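Local coordinates for small ribosomal subunit protein uS8 (Aquifex aeolicus, PDB 3RF2), which binds 16S rRNA tightly and probably assists in coordinating assembly of the platform of the 30S ribosomal subunit, at residues D5-M10 with S30-R35; Q47-L52 with Y92-Y97; R128-V133 with E153-R158; T144-M149 with M157-E162. All coordinates share one frame; numbering follows the deposited sequence.

Contact 1. Residues D5-M10 with S30-R35; sequences DPIADM and SKLKER. With SO4 (sulfate ion), chain B.
Apolar contact between helix 6-19 and helix 31-43 is made by Ile7, Met10, Leu32 and Lys33. The side chains of Ile7 and Leu32 meet at about a right angle. Met10 and the aliphatic part of Lys33 run past each other in opposite directions, with Met10 SD 3.5 Å from Lys33 CG. Pro6 packs nearer the end of the same chain, its CB 3.9 Å from Lys33 CE.

The polar contacts gather at the lysine's ammonium group, which the bend at chi3 (-115°) carries toward the N-terminus of helix 6-19. Lys33 NZ donates at 2.9 Å to O1 of a sulfate, probably from the crystallisation liquor, and to a water at 2.7 Å; that water in turn donates to Pro6 O. The carbonyl of Pro28 is a further acceptor. An alanine in its place would probably leave the Pro28 carbonyl and the sulfate without this donor and open a gap beside Met10 SD.

Within its own segment, Asp5 acts as N-cap, OD1 accepting from Ala8 N at 3.0 Å.

The short helical segments, crossing at -45°, belong to the paired helices of the N-terminal alpha/beta half of S8, where helix, strand and helix follow in turn.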
loop_
_atom_site.group_PDB
_atom_site.type_symbol
_atom_site.label_atom_id
_atom_site.label_comp_id
_atom_site.label_asym_id
_atom_site.label_seq_id
_atom_site.Cartn_x
_atom_site.Cartn_y
_atom_site.Cartn_z
ATOM N N ASP A 5 11.008 -8.598 -4.243
ATOM C CA ASP A 5 10.764 -7.437 -3.383
ATOM C C ASP A 5 9.258 -7.307 -3.164
ATOM O O ASP A 5 8.552 -6.830 -4.045
ATOM C CB ASP A 5 11.314 -6.169 -4.059
ATOM C CG ASP A 5 11.151 -4.907 -3.208
ATOM O OD1 ASP A 5 10.252 -4.847 -2.333
ATOM O OD2 ASP A 5 11.923 -3.949 -3.441
ATOM N N PRO A 6 8.762 -7.740 -1.992
ATOM C CA PRO A 6 7.314 -7.739 -1.711
ATOM C C PRO A 6 6.687 -6.345 -1.748
ATOM O O PRO A 6 5.625 -6.154 -2.347
ATOM C CB PRO A 6 7.230 -8.308 -0.289
ATOM C CG PRO A 6 8.587 -8.051 0.305
ATOM C CD PRO A 6 9.539 -8.244 -0.849
ATOM N N ILE A 7 7.326 -5.383 -1.097
ATOM C CA ILE A 7 6.811 -4.026 -1.091
ATOM C C ILE A 7 6.682 -3.489 -2.516
ATOM O O ILE A 7 5.699 -2.833 -2.855
ATOM C CB ILE A 7 7.664 -3.117 -0.208
ATOM C CG1 ILE A 7 7.447 -3.498 1.257
ATOM C CG2 ILE A 7 7.309 -1.657 -0.426
ATOM C CD1 ILE A 7 8.717 -3.667 2.012
ATOM N N ALA A 8 7.652 -3.810 -3.365
ATOM C CA ALA A 8 7.591 -3.397 -4.762
ATOM C C ALA A 8 6.450 -4.097 -5.504
ATOM O O ALA A 8 5.798 -3.507 -6.356
ATOM C CB ALA A 8 8.931 -3.656 -5.460
ATOM N N ASP A 9 6.210 -5.360 -5.183
ATOM C CA ASP A 9 5.179 -6.119 -5.887
ATOM C C ASP A 9 3.760 -5.650 -5.507
ATOM O O ASP A 9 2.831 -5.717 -6.311
ATOM C CB ASP A 9 5.383 -7.623 -5.670
ATOM C CG ASP A 9 6.727 -8.118 -6.228
ATOM O OD1 ASP A 9 7.119 -7.692 -7.340
ATOM O OD2 ASP A 9 7.399 -8.924 -5.546
ATOM N N MET A 10 3.615 -5.153 -4.283
ATOM C CA MET A 10 2.385 -4.501 -3.849
ATOM C C MET A 10 2.106 -3.226 -4.651
ATOM O O MET A 10 0.954 -2.938 -4.996
ATOM C CB MET A 10 2.459 -4.169 -2.350
ATOM C CG MET A 10 1.180 -3.585 -1.763
ATOM S SD MET A 10 1.286 -3.176 -0.000
ATOM C CE MET A 10 1.986 -1.520 -0.056
ATOM N N SER A 30 2.021 -8.228 5.786
ATOM C CA SER A 30 3.381 -7.829 6.101
ATOM C C SER A 30 3.229 -6.688 7.088
ATOM O O SER A 30 2.312 -5.896 6.942
ATOM C CB SER A 30 4.090 -7.333 4.836
ATOM O OG SER A 30 5.409 -6.888 5.097
ATOM N N LYS A 31 4.101 -6.572 8.084
ATOM C CA LYS A 31 3.934 -5.482 9.054
ATOM C C LYS A 31 4.424 -4.153 8.488
ATOM O O LYS A 31 3.893 -3.081 8.801
ATOM C CB LYS A 31 4.641 -5.775 10.375
ATOM C CG LYS A 31 4.549 -4.645 11.421
ATOM C CD LYS A 31 3.094 -4.289 11.773
ATOM C CE LYS A 31 2.941 -3.740 13.203
ATOM N NZ LYS A 31 3.176 -4.774 14.268
ATOM N N LEU A 32 5.456 -4.234 7.664
ATOM C CA LEU A 32 5.950 -3.084 6.927
ATOM C C LEU A 32 4.883 -2.574 5.955
ATOM O O LEU A 32 4.610 -1.383 5.907
ATOM C CB LEU A 32 7.223 -3.455 6.164
ATOM C CG LEU A 32 7.835 -2.293 5.391
ATOM C CD1 LEU A 32 7.836 -1.062 6.268
ATOM C CD2 LEU A 32 9.267 -2.634 4.937
ATOM N N LYS A 33 4.304 -3.481 5.177
ATOM C CA LYS A 33 3.233 -3.139 4.245
ATOM C C LYS A 33 2.069 -2.437 4.955
ATOM O O LYS A 33 1.507 -1.466 4.464
ATOM C CB LYS A 33 2.739 -4.397 3.517
ATOM C CG LYS A 33 3.487 -4.684 2.224
ATOM C CD LYS A 33 2.950 -5.910 1.498
ATOM C CE LYS A 33 4.003 -7.025 1.445
ATOM N NZ LYS A 33 3.430 -8.312 0.971
ATOM N N GLU A 34 1.722 -2.942 6.126
ATOM C CA GLU A 34 0.693 -2.343 6.937
ATOM C C GLU A 34 1.025 -0.924 7.360
ATOM O O GLU A 34 0.144 -0.070 7.345
ATOM C CB GLU A 34 0.410 -3.204 8.172
ATOM C CG GLU A 34 -0.126 -4.586 7.846
ATOM C CD GLU A 34 -0.663 -5.291 9.085
ATOM O OE1 GLU A 34 -0.320 -4.862 10.215
ATOM O OE2 GLU A 34 -1.445 -6.254 8.924
ATOM N N ARG A 35 2.267 -0.665 7.769
ATOM C CA ARG A 35 2.634 0.691 8.165
ATOM C C ARG A 35 2.621 1.592 6.960
ATOM O O ARG A 35 2.339 2.780 7.075
ATOM C CB ARG A 35 3.995 0.756 8.851
ATOM C CG ARG A 35 3.943 0.460 10.337
ATOM C CD ARG A 35 5.232 0.866 11.029
ATOM N NE ARG A 35 5.309 0.341 12.391
ATOM C CZ ARG A 35 5.665 -0.905 12.681
ATOM N NH1 ARG A 35 5.963 -1.746 11.702
ATOM N NH2 ARG A 35 5.712 -1.314 13.944
HETATM S S SO4 B . 5.089 -11.831 0.437
HETATM O O1 SO4 B . 4.927 -10.488 -0.118
HETATM O O2 SO4 B . 6.291 -12.441 -0.123
HETATM O O3 SO4 B . 3.935 -12.645 0.064
HETATM O O4 SO4 B . 5.197 -11.738 1.893
HETATM O O HOH W 1 3.446 -8.019 -1.703
#

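Contact 2. Residues Q47-L52 with Y92-Y97; sequences QDWEAL and YPIKIY
Strands 48-51 and 93-97 run antiparallel, their axes 4.6 Å apart at closest approach, with Glu50 and Lys95 a hydrogen-bonded pair (Glu50 N to Lys95 O 2.7 Å) and Trp49 opposite Ile96 in a non-hydrogen-bonded one. Toward Leu52 the pairing continues as Leu52 N donates to Pro93 O, at 2.8 Å.

Trp49, Ala51, Ile94 and Ile96 share the face packed against helix 31-43. There Trp49 CE3 lies 3.7 Å from Ile94 CG2, the indole being set by a chi1 of 68° that places CG between the backbone N and the carbonyl carbon. Ala51 CB rests 3.6 Å from Tyr92 CE1, while Tyr92 OH binds Glu34 on the helix.

The other face carries Asp48, Glu50, Lys95 and Tyr97. The Glu50 carboxylate comes to the edge of the Tyr97 ring, Glu50 CD 3.7 Å from Tyr97 CE2, the two planes 67° apart. Lys95, fully extended, reaches Tyr97 OH with NZ at 3.0 Å. Outward ion pairs, Lys95 with Glu60, Glu50 with Lys56 and Asp48 with Lys41, tie this face to helices 54-69 and 31-43.

At the far end Gln47 and Asp48 both face Tyr97, whose O takes Gln47 N at 2.9 Å and Asp48 N weakly: a classic beta bulge, in the edge strand of a three-stranded antiparallel sheet.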
loop_
_atom_site.group_PDB
_atom_site.type_symbol
_atom_site.label_atom_id
_atom_site.label_comp_id
_atom_site.label_asym_id
_atom_site.label_seq_id
_atom_site.Cartn_x
_atom_site.Cartn_y
_atom_site.Cartn_z
ATOM N N GLN A 47 -8.474 4.720 0.126
ATOM C CA GLN A 47 -9.662 4.939 0.932
ATOM C C GLN A 47 -9.556 4.260 2.304
ATOM O O GLN A 47 -9.938 4.829 3.328
ATOM C CB GLN A 47 -10.905 4.444 0.181
ATOM C CG GLN A 47 -12.229 4.679 0.906
ATOM C CD GLN A 47 -12.545 6.163 1.058
ATOM O OE1 GLN A 47 -12.297 6.958 0.146
ATOM N NE2 GLN A 47 -13.083 6.543 2.213
ATOM N N ASP A 48 -9.045 3.036 2.318
ATOM C CA ASP A 48 -8.946 2.274 3.560
ATOM C C ASP A 48 -8.263 0.963 3.228
ATOM O O ASP A 48 -7.990 0.675 2.057
ATOM C CB ASP A 48 -10.333 2.014 4.137
ATOM C CG ASP A 48 -10.342 1.902 5.683
ATOM O OD1 ASP A 48 -9.303 1.592 6.322
ATOM O OD2 ASP A 48 -11.426 2.121 6.265
ATOM N N TRP A 49 -7.957 0.190 4.263
ATOM C CA TRP A 49 -7.438 -1.152 4.088
ATOM C C TRP A 49 -7.839 -1.972 5.309
ATOM O O TRP A 49 -7.906 -1.447 6.423
ATOM C CB TRP A 49 -5.922 -1.138 3.936
ATOM C CG TRP A 49 -5.199 -0.736 5.180
ATOM C CD1 TRP A 49 -4.891 0.526 5.568
ATOM C CD2 TRP A 49 -4.681 -1.607 6.199
ATOM N NE1 TRP A 49 -4.223 0.506 6.767
ATOM C CE2 TRP A 49 -4.076 -0.793 7.176
ATOM C CE3 TRP A 49 -4.681 -3.001 6.386
ATOM C CZ2 TRP A 49 -3.473 -1.315 8.319
ATOM C CZ3 TRP A 49 -4.075 -3.524 7.523
ATOM C CH2 TRP A 49 -3.483 -2.682 8.477
ATOM N N GLU A 50 -8.110 -3.251 5.101
ATOM C CA GLU A 50 -8.535 -4.133 6.191
ATOM C C GLU A 50 -7.618 -5.353 6.334
ATOM O O GLU A 50 -7.291 -5.991 5.347
ATOM C CB GLU A 50 -9.960 -4.626 5.930
ATOM C CG GLU A 50 -11.088 -3.690 6.358
ATOM C CD GLU A 50 -12.429 -4.158 5.819
ATOM O OE1 GLU A 50 -12.481 -5.297 5.317
ATOM O OE2 GLU A 50 -13.420 -3.391 5.867
ATOM N N ALA A 51 -7.225 -5.691 7.559
ATOM C CA ALA A 51 -6.606 -6.997 7.809
ATOM C C ALA A 51 -7.676 -8.086 7.837
ATOM O O ALA A 51 -8.565 -8.071 8.688
ATOM C CB ALA A 51 -5.832 -6.994 9.118
ATOM N N LEU A 52 -7.593 -9.028 6.903
ATOM C CA LEU A 52 -8.577 -10.100 6.817
ATOM C C LEU A 52 -8.171 -11.298 7.687
ATOM O O LEU A 52 -7.691 -12.311 7.183
ATOM C CB LEU A 52 -8.791 -10.519 5.356
ATOM C CG LEU A 52 -9.403 -9.454 4.436
ATOM C CD1 LEU A 52 -9.555 -9.951 3.005
ATOM C CD2 LEU A 52 -10.739 -9.011 4.978
ATOM N N TYR A 92 -1.781 -13.237 6.862
ATOM C CA TYR A 92 -3.180 -12.969 6.517
ATOM C C TYR A 92 -3.310 -12.000 5.357
ATOM O O TYR A 92 -2.401 -11.212 5.123
ATOM C CB TYR A 92 -3.918 -12.398 7.726
ATOM C CG TYR A 92 -3.184 -11.301 8.476
ATOM C CD1 TYR A 92 -3.499 -9.968 8.278
ATOM C CD2 TYR A 92 -2.206 -11.606 9.413
ATOM C CE1 TYR A 92 -2.852 -8.966 8.982
ATOM C CE2 TYR A 92 -1.555 -10.619 10.121
ATOM C CZ TYR A 92 -1.883 -9.296 9.899
ATOM O OH TYR A 92 -1.241 -8.298 10.598
ATOM N N PRO A 93 -4.445 -12.049 4.630
ATOM C CA PRO A 93 -4.617 -11.167 3.470
ATOM C C PRO A 93 -5.036 -9.759 3.872
ATOM O O PRO A 93 -5.801 -9.574 4.817
ATOM C CB PRO A 93 -5.740 -11.836 2.667
ATOM C CG PRO A 93 -6.042 -13.147 3.370
ATOM C CD PRO A 93 -5.577 -12.977 4.779
ATOM N N ILE A 94 -4.511 -8.772 3.162
ATOM C CA ILE A 94 -4.962 -7.412 3.335
ATOM C C ILE A 94 -5.860 -7.012 2.169
ATOM O O ILE A 94 -5.552 -7.280 1.006
ATOM C CB ILE A 94 -3.808 -6.450 3.459
ATOM C CG1 ILE A 94 -3.156 -6.601 4.833
ATOM C CG2 ILE A 94 -4.299 -5.040 3.288
ATOM C CD1 ILE A 94 -1.860 -5.818 4.966
ATOM N N LYS A 95 -7.000 -6.420 2.511
ATOM C CA LYS A 95 -7.925 -5.906 1.530
ATOM C C LYS A 95 -7.635 -4.419 1.458
ATOM O O LYS A 95 -7.663 -3.724 2.472
ATOM C CB LYS A 95 -9.379 -6.158 1.964
ATOM C CG LYS A 95 -10.424 -5.772 0.914
ATOM C CD LYS A 95 -11.843 -6.052 1.377
ATOM C CE LYS A 95 -12.841 -5.778 0.270
ATOM N NZ LYS A 95 -14.254 -6.104 0.669
ATOM N N ILE A 96 -7.319 -3.934 0.269
ATOM C CA ILE A 96 -7.082 -2.506 0.095
ATOM C C ILE A 96 -8.214 -1.853 -0.682
ATOM O O ILE A 96 -8.535 -2.297 -1.780
ATOM C CB ILE A 96 -5.763 -2.226 -0.647
ATOM C CG1 ILE A 96 -4.568 -2.675 0.206
ATOM C CG2 ILE A 96 -5.688 -0.726 -0.996
ATOM C CD1 ILE A 96 -3.298 -2.923 -0.570
ATOM N N TYR A 97 -8.803 -0.796 -0.119
ATOM C CA TYR A 97 -9.863 -0.059 -0.792
ATOM C C TYR A 97 -9.295 1.156 -1.509
ATOM O O TYR A 97 -8.689 2.026 -0.881
ATOM C CB TYR A 97 -10.922 0.396 0.216
ATOM C CG TYR A 97 -11.703 -0.736 0.854
ATOM C CD1 TYR A 97 -12.928 -1.143 0.335
ATOM C CD2 TYR A 97 -11.223 -1.387 1.979
ATOM C CE1 TYR A 97 -13.648 -2.180 0.919
ATOM C CE2 TYR A 97 -11.932 -2.410 2.567
ATOM C CZ TYR A 97 -13.140 -2.805 2.034
ATOM O OH TYR A 97 -13.843 -3.828 2.629
HETATM O O HOH W 2 -14.842 -6.743 3.336
#

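Contact 3. Residues R128-V133 with E153-R158; sequences RTMPYV and EARRMR. With SO4 (sulfate ion), chain C.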
loop_
_atom_site.group_PDB
_atom_site.type_symbol
_atom_site.label_atom_id
_atom_site.label_comp_id
_atom_site.label_asym_id
_atom_site.label_seq_id
_atom_site.Cartn_x
_atom_site.Cartn_y
_atom_site.Cartn_z
ATOM N N ARG A 128 19.339 16.050 7.275
ATOM C CA ARG A 128 19.506 17.260 6.474
ATOM C C ARG A 128 19.205 17.025 5.002
ATOM O O ARG A 128 19.017 17.976 4.245
ATOM C CB ARG A 128 20.929 17.804 6.631
ATOM C CG ARG A 128 21.248 18.340 8.026
ATOM C CD ARG A 128 22.716 18.697 8.157
ATOM N NE ARG A 128 23.556 17.564 7.786
ATOM C CZ ARG A 128 24.870 17.627 7.597
ATOM N NH1 ARG A 128 25.527 18.775 7.740
ATOM N NH2 ARG A 128 25.530 16.532 7.260
ATOM N N THR A 129 19.156 15.764 4.592
ATOM C CA THR A 129 18.953 15.442 3.182
ATOM C C THR A 129 17.662 14.664 2.923
ATOM O O THR A 129 17.635 13.745 2.113
ATOM C CB THR A 129 20.133 14.645 2.608
ATOM O OG1 THR A 129 20.338 13.462 3.392
ATOM C CG2 THR A 129 21.408 15.484 2.631
ATOM N N MET A 130 16.589 15.055 3.595
ATOM C CA MET A 130 15.311 14.387 3.414
ATOM C C MET A 130 14.632 14.978 2.184
ATOM O O MET A 130 14.303 16.155 2.159
ATOM C CB MET A 130 14.456 14.563 4.672
ATOM C CG MET A 130 13.042 14.019 4.578
ATOM S SD MET A 130 13.010 12.224 4.727
ATOM C CE MET A 130 14.207 11.999 6.032
ATOM N N PRO A 131 14.406 14.149 1.160
ATOM C CA PRO A 131 13.949 14.622 -0.153
ATOM C C PRO A 131 12.487 15.047 -0.154
ATOM O O PRO A 131 11.688 14.523 0.634
ATOM C CB PRO A 131 14.112 13.385 -1.044
ATOM C CG PRO A 131 13.913 12.240 -0.096
ATOM C CD PRO A 131 14.479 12.678 1.228
ATOM N N TYR A 132 12.161 15.995 -1.026
ATOM C CA TYR A 132 10.785 16.354 -1.328
ATOM C C TYR A 132 10.397 15.626 -2.607
ATOM O O TYR A 132 11.262 15.301 -3.448
ATOM C CB TYR A 132 10.635 17.864 -1.541
ATOM C CG TYR A 132 10.715 18.685 -0.275
ATOM C CD1 TYR A 132 9.574 19.212 0.295
ATOM C CD2 TYR A 132 11.926 18.922 0.350
ATOM C CE1 TYR A 132 9.628 19.951 1.451
ATOM C CE2 TYR A 132 11.990 19.670 1.514
ATOM C CZ TYR A 132 10.834 20.187 2.055
ATOM O OH TYR A 132 10.870 20.942 3.213
ATOM N N VAL A 133 9.097 15.387 -2.761
ATOM C CA VAL A 133 8.563 14.736 -3.947
ATOM C C VAL A 133 7.591 15.673 -4.670
ATOM O O VAL A 133 6.709 16.256 -4.044
ATOM C CB VAL A 133 7.863 13.432 -3.538
ATOM C CG1 VAL A 133 7.298 12.720 -4.743
ATOM C CG2 VAL A 133 8.851 12.535 -2.816
ATOM N N GLU A 153 6.723 14.467 7.906
ATOM C CA GLU A 153 6.783 14.129 9.324
ATOM C C GLU A 153 8.213 13.843 9.776
ATOM O O GLU A 153 8.625 14.276 10.853
ATOM C CB GLU A 153 5.844 12.966 9.648
ATOM C CG GLU A 153 4.381 13.336 9.454
ATOM C CD GLU A 153 3.448 12.141 9.468
ATOM O OE1 GLU A 153 3.860 11.033 9.040
ATOM O OE2 GLU A 153 2.289 12.320 9.908
ATOM N N ALA A 154 8.972 13.125 8.954
ATOM C CA ALA A 154 10.370 12.865 9.280
ATOM C C ALA A 154 11.089 14.188 9.526
ATOM O O ALA A 154 11.817 14.324 10.508
ATOM C CB ALA A 154 11.055 12.077 8.170
ATOM N N ARG A 155 10.872 15.166 8.649
ATOM C CA ARG A 155 11.489 16.480 8.826
ATOM C C ARG A 155 11.056 17.112 10.143
ATOM O O ARG A 155 11.890 17.572 10.927
ATOM C CB ARG A 155 11.176 17.427 7.658
ATOM C CG ARG A 155 12.144 17.312 6.479
ATOM C CD ARG A 155 11.796 18.297 5.375
ATOM N NE ARG A 155 11.910 17.665 4.071
ATOM C CZ ARG A 155 10.881 17.197 3.371
ATOM N NH1 ARG A 155 9.639 17.308 3.839
ATOM N NH2 ARG A 155 11.096 16.621 2.195
ATOM N N ARG A 156 9.748 17.131 10.384
ATOM C CA ARG A 156 9.207 17.740 11.591
ATOM C C ARG A 156 9.836 17.097 12.815
ATOM O O ARG A 156 10.154 17.773 13.792
ATOM C CB ARG A 156 7.684 17.598 11.637
ATOM C CG ARG A 156 7.036 18.284 12.838
ATOM C CD ARG A 156 5.525 18.060 12.898
ATOM N NE ARG A 156 5.162 16.812 13.562
ATOM C CZ ARG A 156 4.612 15.765 12.951
ATOM N NH1 ARG A 156 4.356 15.809 11.648
ATOM N NH2 ARG A 156 4.311 14.675 13.649
ATOM N N MET A 157 10.021 15.783 12.749
ATOM C CA MET A 157 10.596 15.031 13.856
ATOM C C MET A 157 12.128 15.053 13.841
ATOM O O MET A 157 12.779 14.380 14.645
ATOM C CB MET A 157 10.091 13.589 13.832
ATOM C CG MET A 157 8.597 13.459 14.093
ATOM S SD MET A 157 8.077 11.747 14.371
ATOM C CE MET A 157 9.230 11.220 15.635
ATOM N N ARG A 158 12.701 15.834 12.931
ATOM C CA ARG A 158 14.150 15.907 12.807
ATOM C C ARG A 158 14.754 14.508 12.735
ATOM O O ARG A 158 15.629 14.156 13.523
ATOM C CB ARG A 158 14.754 16.687 13.976
ATOM C CG ARG A 158 14.854 18.192 13.744
ATOM C CD ARG A 158 14.175 18.972 14.861
ATOM N NE ARG A 158 14.546 18.462 16.178
ATOM C CZ ARG A 158 13.734 18.449 17.231
ATOM N NH1 ARG A 158 12.496 18.916 17.129
ATOM N NH2 ARG A 158 14.159 17.964 18.388
HETATM S S SO4 C . 22.739 13.835 6.553
HETATM O O1 SO4 C . 22.354 14.862 7.523
HETATM O O2 SO4 C . 22.928 12.545 7.215
HETATM O O3 SO4 C . 23.975 14.201 5.862
HETATM O O4 SO4 C . 21.692 13.698 5.546
#
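Arg155 and Tyr132 form a cation-pi stack that ties helix 151-156, closed by a Schellman motif with Arg158 as its C-prime residue, to the loop before strand 139-144. The guanidinium lies flat on the phenol ring, the planes 13° apart and the centres 3.3 Å from each other. Its NH2 sits over the ring and CZ lies close to the ring normal, which suits the attraction of the cation for the pi cloud.

The opposite face of the guanidinium is covered by Met130, whose CG is 3.9 Å from Arg155 NE, so the group is sandwiched between a thioether chain and an aromatic ring. At its edge, nearly in plane, NH2 donates to Met130 O at 3.2 Å, approaching from above the carbonyl plane, and NE reaches the same oxygen more weakly. Asp151 completes the grip with a salt bridge to NH2, fixing the rotation of the head group and probably balancing its charge.

Met130 is bent at chi2 and chi3 (77° and 41°), which turns its methyl back to the helix, CE 3.8 Å from Ala154 CB; both side chains also touch Val142.

At the other end of the loop, Arg128 and Thr129 hold a sulfate, probably from the crystallisation liquor. Arg128 NE points almost straight at O1, 3.0 Å away, and Thr129 OG1 donates to O4 at 2.6 Å.

Contact 4. Residues T144-M149 with M157-E162; sequences TDAGVM and MRKGGE
Lys159 lays its chain against Asp145 and Ala146, its CD and CE both in contact with Ala146 CB (CE at 3.8 Å). The chain runs extended to CD and CE and then bends at chi4 (-56°), which brings NZ within 3.5 Å of Asp145 OD1. This salt bridge is a long one, and the two side chains cross at about a right angle.

Thr144 faces the glycine pair that follows the lysine. Its CB is 3.5 Å from Gly160 O, and its CA comes close to that of Gly161, where a beta carbon would have almost no room. Its hydroxyl turns instead into its own loop: OG1 accepts from Ala146 N at 2.6 Å, an ST turn, and donates to Gly147 O at 2.8 Å, on a lone pair in the carbonyl plane. Gly147 O also accepts from Thr144 N. A valine here would keep the bulk but leave Ala146 N and Gly147 O without the hydroxyl, and the turn would probably be less firmly held.

Met157, the third main contributor, reaches across with its thioether. Its SD meets Met149 CE at 3.4 Å, and its CE touches Ala146 CB.

The chemistry implies a turn held by its backbone and hydroxyl bonds together, with methionine and lysine methylene packing on its flank and a salt bridge at the surface.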
loop_
_atom_site.group_PDB
_atom_site.type_symbol
_atom_site.label_atom_id
_atom_site.label_comp_id
_atom_site.label_asym_id
_atom_site.label_seq_id
_atom_site.Cartn_x
_atom_site.Cartn_y
_atom_site.Cartn_z
ATOM N N THR A 144 11.867 5.214 9.470
ATOM C CA THR A 144 12.723 5.872 10.440
ATOM C C THR A 144 12.862 5.005 11.680
ATOM O O THR A 144 12.234 3.951 11.787
ATOM C CB THR A 144 12.133 7.214 10.900
ATOM O OG1 THR A 144 11.204 6.980 11.965
ATOM C CG2 THR A 144 11.428 7.917 9.760
ATOM N N ASP A 145 13.679 5.444 12.629
ATOM C CA ASP A 145 13.801 4.679 13.862
ATOM C C ASP A 145 12.616 4.998 14.781
ATOM O O ASP A 145 12.569 4.571 15.935
ATOM C CB ASP A 145 15.144 4.938 14.560
ATOM C CG ASP A 145 15.262 6.347 15.127
ATOM O OD1 ASP A 145 14.278 7.118 15.076
ATOM O OD2 ASP A 145 16.347 6.681 15.645
ATOM N N ALA A 146 11.666 5.763 14.254
ATOM C CA ALA A 146 10.462 6.109 14.994
ATOM C C ALA A 146 9.205 5.644 14.264
ATOM O O ALA A 146 8.098 6.085 14.571
ATOM C CB ALA A 146 10.413 7.604 15.248
ATOM N N GLY A 147 9.379 4.746 13.301
ATOM C CA GLY A 147 8.264 4.256 12.512
ATOM C C GLY A 147 8.257 4.782 11.082
ATOM O O GLY A 147 9.103 5.591 10.689
ATOM N N VAL A 148 7.284 4.302 10.309
ATOM C CA VAL A 148 7.170 4.574 8.886
ATOM C C VAL A 148 6.264 5.776 8.726
ATOM O O VAL A 148 5.159 5.778 9.261
ATOM C CB VAL A 148 6.556 3.355 8.167
ATOM C CG1 VAL A 148 6.318 3.640 6.694
ATOM C CG2 VAL A 148 7.456 2.133 8.332
ATOM N N MET A 149 6.716 6.798 7.998
ATOM C CA MET A 149 6.005 8.075 7.963
ATOM C C MET A 149 6.364 8.876 6.716
ATOM O O MET A 149 7.189 8.444 5.915
ATOM C CB MET A 149 6.355 8.890 9.211
ATOM C CG MET A 149 7.867 9.042 9.421
ATOM S SD MET A 149 8.352 10.150 10.766
ATOM C CE MET A 149 8.037 9.123 12.211
ATOM N N MET A 157 10.021 15.783 12.749
ATOM C CA MET A 157 10.596 15.031 13.856
ATOM C C MET A 157 12.128 15.053 13.841
ATOM O O MET A 157 12.779 14.380 14.645
ATOM C CB MET A 157 10.091 13.589 13.832
ATOM C CG MET A 157 8.597 13.459 14.093
ATOM S SD MET A 157 8.077 11.747 14.371
ATOM C CE MET A 157 9.230 11.220 15.635
ATOM N N ARG A 158 12.701 15.834 12.931
ATOM C CA ARG A 158 14.150 15.907 12.807
ATOM C C ARG A 158 14.754 14.508 12.735
ATOM O O ARG A 158 15.629 14.156 13.523
ATOM C CB ARG A 158 14.754 16.687 13.976
ATOM C CG ARG A 158 14.854 18.192 13.744
ATOM C CD ARG A 158 14.175 18.972 14.861
ATOM N NE ARG A 158 14.546 18.462 16.178
ATOM C CZ ARG A 158 13.734 18.449 17.231
ATOM N NH1 ARG A 158 12.496 18.916 17.129
ATOM N NH2 ARG A 158 14.159 17.964 18.388
ATOM N N LYS A 159 14.282 13.708 11.786
ATOM C CA LYS A 159 14.792 12.357 11.643
ATOM C C LYS A 159 15.170 12.000 10.208
ATOM O O LYS A 159 14.714 12.631 9.250
ATOM C CB LYS A 159 13.795 11.347 12.212
ATOM C CG LYS A 159 13.652 11.452 13.722
ATOM C CD LYS A 159 12.931 10.256 14.318
ATOM C CE LYS A 159 12.956 10.317 15.840
ATOM N NZ LYS A 159 14.352 10.418 16.363
ATOM N N GLY A 160 16.027 10.989 10.085
ATOM C CA GLY A 160 16.370 10.411 8.805
ATOM C C GLY A 160 15.809 9.009 8.707
ATOM O O GLY A 160 15.068 8.565 9.586
ATOM N N GLY A 161 16.148 8.305 7.636
ATOM C CA GLY A 161 15.616 6.974 7.449
ATOM C C GLY A 161 15.747 6.446 6.041
ATOM O O GLY A 161 16.240 7.133 5.145
ATOM N N GLU A 162 15.292 5.214 5.844
ATOM C CA GLU A 162 15.325 4.601 4.533
ATOM C C GLU A 162 14.160 5.099 3.689
ATOM O O GLU A 162 13.020 5.140 4.146
ATOM C CB GLU A 162 15.284 3.085 4.658
ATOM C CG GLU A 162 15.443 2.353 3.333
ATOM C CD GLU A 162 15.427 0.844 3.502
ATOM O OE1 GLU A 162 14.931 0.377 4.553
ATOM O OE2 GLU A 162 15.912 0.131 2.589
#

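Overall arrangement
Along the chain, contacts 1 and 2 close before contacts 3 and 4 open, and the latter two end on the same stretch around Met157 and Arg158. Contacts 1 and 2, with centres about 12 Å apart, share the N-terminal half: Glu34 of helix 31-43 meets Tyr92, just before strand 93-98, and Ile94 within it. Contacts 3 and 4, centres about 8 Å apart, are joined in the C-terminal half where helix 151-156 leads into strand 161-167. Leu32 and Arg35 pack on Val148, so helix 31-43 links the two halves of this rRNA-binding protein, though the centres of contacts 1 and 4 are about 17 Å apart; contacts 2 and 3 lie on opposite sides of the chain's centre. Residues 59-93, not found in other S8 sequences, run into contact 2 alone.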